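Local coordinates for flagellar protein FlgA (Thermotoga maritima, PDB 3FRN) that probably acts in the periplasm as a chaperone for P-ring formation in the flagellar basal body, at residues Asn33-Leu38 against Tyr43-Asp48; Asn77-Glu82 against Phe122-Arg127. All coordinates share one frame; numbering follows the deposited sequence. Where two conformers were deposited one is given.

Contact 1: Asn33-Leu38 against Tyr43-Asp48; sequences NLMILL and YLVTRD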
# COMPACT_ATOMS: atom_id res chain seq x y z
N ASN A 33 -6.34 27.71 -17.45
CA ASN A 33 -5.74 27.20 -16.22
C ASN A 33 -5.91 25.69 -16.11
O ASN A 33 -7.03 25.17 -16.11
CB ASN A 33 -6.35 27.93 -15.01
CG ASN A 33 -6.09 27.23 -13.67
OD1 ASN A 33 -7.00 27.09 -12.85
ND2 ASN A 33 -4.85 26.80 -13.43
N LEU A 34 -4.78 24.99 -16.05
CA LEU A 34 -4.79 23.54 -15.95
C LEU A 34 -4.73 23.11 -14.49
O LEU A 34 -5.55 22.31 -14.03
CB LEU A 34 -3.62 22.95 -16.74
CG LEU A 34 -3.51 21.44 -17.00
CD1 LEU A 34 -4.68 20.95 -17.83
CD2 LEU A 34 -2.21 21.15 -17.72
N MET A 35 -3.75 23.63 -13.76
CA MET A 35 -3.57 23.34 -12.34
C MET A 35 -3.15 24.61 -11.60
O MET A 35 -2.55 25.51 -12.20
CB MET A 35 -2.47 22.28 -12.13
CG MET A 35 -2.72 20.91 -12.77
SD MET A 35 -3.26 19.59 -11.66
CE MET A 35 -2.14 18.31 -12.19
N ILE A 36 -3.48 24.67 -10.31
CA ILE A 36 -2.99 25.71 -9.41
C ILE A 36 -1.77 25.15 -8.71
O ILE A 36 -1.88 24.22 -7.93
CB ILE A 36 -4.05 26.10 -8.34
CG1 ILE A 36 -5.37 26.51 -8.99
CG2 ILE A 36 -3.54 27.20 -7.41
CD1 ILE A 36 -5.25 27.66 -9.97
N LEU A 37 -0.60 25.71 -8.99
CA LEU A 37 0.65 25.16 -8.49
C LEU A 37 1.05 25.79 -7.14
O LEU A 37 1.29 26.99 -7.07
CB LEU A 37 1.74 25.40 -9.53
CG LEU A 37 2.15 24.35 -10.57
CD1 LEU A 37 1.03 23.46 -11.04
CD2 LEU A 37 2.79 25.07 -11.75
N LEU A 38 1.09 24.99 -6.07
CA LEU A 38 1.37 25.53 -4.73
C LEU A 38 2.72 25.07 -4.23
O LEU A 38 3.18 23.96 -4.57
CB LEU A 38 0.25 25.14 -3.74
CG LEU A 38 -1.16 25.69 -3.97
CD1 LEU A 38 -2.15 25.02 -3.03
CD2 LEU A 38 -1.24 27.21 -3.78
N TYR A 43 2.82 17.31 -8.29
CA TYR A 43 1.64 17.22 -9.14
C TYR A 43 1.78 16.09 -10.14
O TYR A 43 2.88 15.77 -10.59
CB TYR A 43 1.41 18.54 -9.90
CG TYR A 43 0.92 19.67 -9.02
CD1 TYR A 43 1.75 20.23 -8.05
CD2 TYR A 43 -0.36 20.15 -9.14
CE1 TYR A 43 1.30 21.24 -7.22
CE2 TYR A 43 -0.83 21.17 -8.32
CZ TYR A 43 0.02 21.69 -7.36
OH TYR A 43 -0.42 22.70 -6.54
N LEU A 44 0.66 15.48 -10.51
CA LEU A 44 0.69 14.45 -11.53
C LEU A 44 -0.39 14.81 -12.53
O LEU A 44 -1.56 14.73 -12.21
CB LEU A 44 0.38 13.11 -10.89
CG LEU A 44 1.05 11.84 -11.40
CD1 LEU A 44 2.55 11.85 -11.15
CD2 LEU A 44 0.40 10.66 -10.72
N VAL A 45 0.02 15.23 -13.73
CA VAL A 45 -0.95 15.54 -14.78
C VAL A 45 -1.32 14.24 -15.48
O VAL A 45 -0.48 13.61 -16.12
CB VAL A 45 -0.41 16.53 -15.81
CG1 VAL A 45 -1.45 16.76 -16.91
CG2 VAL A 45 -0.06 17.85 -15.17
N THR A 46 -2.59 13.86 -15.37
CA THR A 46 -3.07 12.60 -15.92
C THR A 46 -3.74 12.79 -17.28
O THR A 46 -4.09 13.91 -17.66
CB THR A 46 -4.08 11.95 -14.98
OG1 THR A 46 -5.15 12.87 -14.73
CG2 THR A 46 -3.42 11.59 -13.66
N ARG A 47 -3.94 11.67 -17.99
CA ARG A 47 -4.64 11.65 -19.27
C ARG A 47 -6.11 11.98 -19.09
O ARG A 47 -6.73 12.56 -19.99
CB ARG A 47 -4.52 10.28 -19.93
CG ARG A 47 -3.10 9.85 -20.22
CD ARG A 47 -2.40 10.87 -21.07
NE ARG A 47 -1.02 10.49 -21.35
CZ ARG A 47 -0.60 9.96 -22.49
NH1 ARG A 47 0.68 9.64 -22.63
NH2 ARG A 47 -1.46 9.73 -23.47
N ASP A 48 -6.66 11.58 -17.95
CA ASP A 48 -8.06 11.87 -17.61
C ASP A 48 -8.27 13.37 -17.38
O ASP A 48 -9.34 13.90 -17.68
CB ASP A 48 -8.49 11.07 -16.38
CG ASP A 48 -9.99 10.82 -16.33
OD1 ASP A 48 -10.51 10.68 -15.20
OD2 ASP A 48 -10.65 10.76 -17.40

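Contact 2: Asn77-Glu82 against Phe122-Arg127; sequences NAVFEE and FSVFLR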
# COMPACT_ATOMS: atom_id res chain seq x y z
N ASN A 77 3.99 20.10 4.56
CA ASN A 77 4.00 19.47 5.88
C ASN A 77 2.63 19.52 6.53
O ASN A 77 2.15 18.51 7.04
CB ASN A 77 5.03 20.14 6.79
CG ASN A 77 6.47 19.68 6.54
OD1 ASN A 77 7.34 19.89 7.38
ND2 ASN A 77 6.71 19.05 5.40
N ALA A 78 2.00 20.69 6.51
CA ALA A 78 0.71 20.88 7.18
C ALA A 78 -0.41 20.12 6.45
O ALA A 78 -1.34 19.62 7.08
CB ALA A 78 0.38 22.36 7.31
N VAL A 79 -0.28 20.03 5.14
CA VAL A 79 -1.19 19.24 4.32
C VAL A 79 -0.99 17.73 4.60
O VAL A 79 -1.95 17.04 4.92
CB VAL A 79 -1.07 19.61 2.81
CG1 VAL A 79 -1.72 18.55 1.89
CG2 VAL A 79 -1.70 20.97 2.57
N PHE A 80 0.26 17.26 4.53
CA PHE A 80 0.59 15.85 4.79
C PHE A 80 0.21 15.37 6.19
O PHE A 80 -0.29 14.25 6.36
CB PHE A 80 2.07 15.56 4.51
CG PHE A 80 2.36 15.18 3.07
CD1 PHE A 80 2.11 16.07 2.03
CD2 PHE A 80 2.90 13.94 2.77
CE1 PHE A 80 2.38 15.73 0.71
CE2 PHE A 80 3.18 13.59 1.45
CZ PHE A 80 2.92 14.49 0.42
N GLU A 81 0.48 16.20 7.20
CA GLU A 81 0.04 15.90 8.56
C GLU A 81 -1.47 15.69 8.62
O GLU A 81 -1.95 14.77 9.28
CB GLU A 81 0.48 17.00 9.54
CG GLU A 81 1.94 16.90 9.98
CD GLU A 81 2.36 18.04 10.92
OE1 GLU A 81 1.86 19.18 10.76
OE2 GLU A 81 3.20 17.79 11.81
N GLU A 82 -2.21 16.54 7.91
CA GLU A 82 -3.67 16.48 7.86
C GLU A 82 -4.20 15.25 7.12
O GLU A 82 -5.14 14.60 7.60
CB GLU A 82 -4.24 17.78 7.27
CG GLU A 82 -5.76 17.89 7.28
CD GLU A 82 -6.38 17.70 8.65
OE1 GLU A 82 -5.82 18.23 9.63
OE2 GLU A 82 -7.43 17.01 8.72
N PHE A 122 -8.18 11.88 -1.92
CA PHE A 122 -8.68 12.79 -0.91
C PHE A 122 -8.76 14.21 -1.44
O PHE A 122 -7.91 14.63 -2.23
CB PHE A 122 -7.80 12.73 0.35
CG PHE A 122 -7.95 11.45 1.12
CD1 PHE A 122 -8.85 11.37 2.18
CD2 PHE A 122 -7.20 10.33 0.79
CE1 PHE A 122 -9.00 10.18 2.90
CE2 PHE A 122 -7.35 9.13 1.50
CZ PHE A 122 -8.25 9.06 2.55
N SER A 123 -9.82 14.93 -1.04
CA SER A 123 -9.95 16.35 -1.36
C SER A 123 -9.39 17.19 -0.23
O SER A 123 -9.96 17.24 0.85
CB SER A 123 -11.41 16.74 -1.62
OG SER A 123 -11.73 16.64 -3.00
N VAL A 124 -8.28 17.87 -0.50
CA VAL A 124 -7.67 18.74 0.48
C VAL A 124 -8.07 20.19 0.22
O VAL A 124 -7.60 20.84 -0.73
CB VAL A 124 -6.12 18.64 0.45
CG1 VAL A 124 -5.53 19.53 1.51
CG2 VAL A 124 -5.67 17.19 0.64
N PHE A 125 -8.93 20.70 1.09
CA PHE A 125 -9.45 22.05 0.95
C PHE A 125 -8.62 23.04 1.76
O PHE A 125 -8.42 22.85 2.97
CB PHE A 125 -10.91 22.10 1.40
CG PHE A 125 -11.46 23.49 1.47
CD1 PHE A 125 -11.65 24.22 0.31
CD2 PHE A 125 -11.78 24.06 2.70
CE1 PHE A 125 -12.15 25.51 0.36
CE2 PHE A 125 -12.28 25.35 2.76
CZ PHE A 125 -12.47 26.07 1.59
N LEU A 126 -8.16 24.10 1.10
CA LEU A 126 -7.35 25.12 1.75
C LEU A 126 -8.04 26.47 1.71
O LEU A 126 -8.38 26.96 0.64
CB LEU A 126 -5.98 25.23 1.07
CG LEU A 126 -5.20 23.94 0.80
CD1 LEU A 126 -3.90 24.25 0.02
CD2 LEU A 126 -4.90 23.24 2.11
N ARG A 127 -8.26 27.05 2.88
CA ARG A 127 -8.73 28.41 2.98
C ARG A 127 -7.60 29.36 3.15
O ARG A 127 -6.76 29.22 4.02
CB ARG A 127 -9.69 28.59 4.15
CG ARG A 127 -10.91 29.45 3.85
CD ARG A 127 -10.60 30.92 3.54
NE ARG A 127 -11.70 31.83 3.87
CZ ARG A 127 -12.07 32.90 3.18
NH1 ARG A 127 -11.43 33.26 2.09
NH2 ARG A 127 -13.09 33.63 3.59

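Contact 1: Asn33-Leu38 against Tyr43-Asp48
The hydroxyl oxygen of Tyr43 is gripped by two backbone groups of Asn33-Leu38. It donates to the carbonyl oxygen of Ile36, with Tyr43 OH to Ile36 O at 2.5 Å. The hydroxyl lies in the carbonyl plane and meets a lone pair, with a C=O...O angle of 139°. Leu38 N gives its hydrogen to the same Tyr43 OH at 2.8 Å, in a bent bond of 144°. The hydroxyl is thus donor and acceptor at once.

The ring of Tyr43 reaches there with CG anti to the carbonyl carbon, chi1 -72°. Leu37 CD1 sits almost straight above the ring centre, 4.0 Å from the centroid, a CH-pi contact on one face. Met35 comes in at the edge, in the ring plane, with SD 3.9 Å from Tyr43 CD2. This is a Met-aromatic contact. The thioether chain is bent and carries its methyl onward, where Met35 CE lies 3.7 Å from Val45 CG2.

Strands 35-37 and 43-45 run nearly antiparallel but do not pair, their axes being 9.7 Å apart. The first pairs with strand 16-18, the second with strand 65-69, and side chains fill the space between. Val69 touches both Leu37 and Tyr43. Replacing Tyr43 with a phenylalanine would probably leave Ile36 O and Leu38 N without their shared partner, and the ring end no longer held to the 36-38 backbone. The contact therefore couples a buried polar anchor, which fixes the ring tip to one backbone, with apolar packing on one face and at one edge of the ring.

Contact 2: Asn77-Glu82 against Phe122-Arg127
No aromatic ring enters the meeting of Val79 with Val124 and Leu126; the three phenylalanines of these segments have their neighbours outside this contact. The Phe80 ring lies nearly parallel to that of Phe92 and makes a cation-pi contact with Lys76. Phe122 meets Ala87, and Phe125 touches Tyr132 and Thr134.

The contact itself is made by the methyl groups of branched side chains. Val79 spreads its two branches over two strand residues. CG1, placed anti to the backbone N (chi1 165°), touches Val124, with Val79 CG1 to Val124 CG1 at 4.0 Å. The other branch turns to the leucine, and Val79 CG2 lies 4.0 Å from Leu126 CD2. The Val79 side chain meets that of Val124 at a slant and that of Leu126 almost square on, and the leucine reaches over with one methyl of its fork.

This is a helix laid on a beta-sheet, consistent with the HotDog-like family of the region, in which a curved antiparallel sheet wraps a helix. Helix 74-87 lies against strand 121-127. Val124 and Leu126 are two residues apart on the strand, and both contribute to the side that receives the helix. Leu75, one turn before Val79, also touches Leu126, and Ile83, one turn after, touches Val124. The partners thus step backward along the strand as the helix advances.

Val79 and Val124 are the nearest pair of the two backbones, with their CA atoms 7.5 Å apart. No hydrogen bond crosses between Asn77-Glu82 and Phe122-Arg127. All three side chains that touch are buried, and Val79 also packs on Met137 of strand 132-148.

Overall arrangement
Both segments of contact 1 precede those of contact 2 in the chain. Their centres are about 17 Å apart. Contact 1 belongs to the N-terminal domain-like region and contact 2 to the HotDog-like region. The two meet directly, with Leu38 CD1 3.6 Å from Leu126 CD1. Strand 93-101 of the HotDog-like sheet adds to the join: Leu44 bonds to Val96 through the backbone, and the Thr99 OG1 side chain bonds to Ile36 N. The two regions are therefore in direct contact here, through apolar packing and hydrogen bonds, which is consistent with their packing together. The C-terminal SAF-family part, the chaperone-related segment, follows later in the chain.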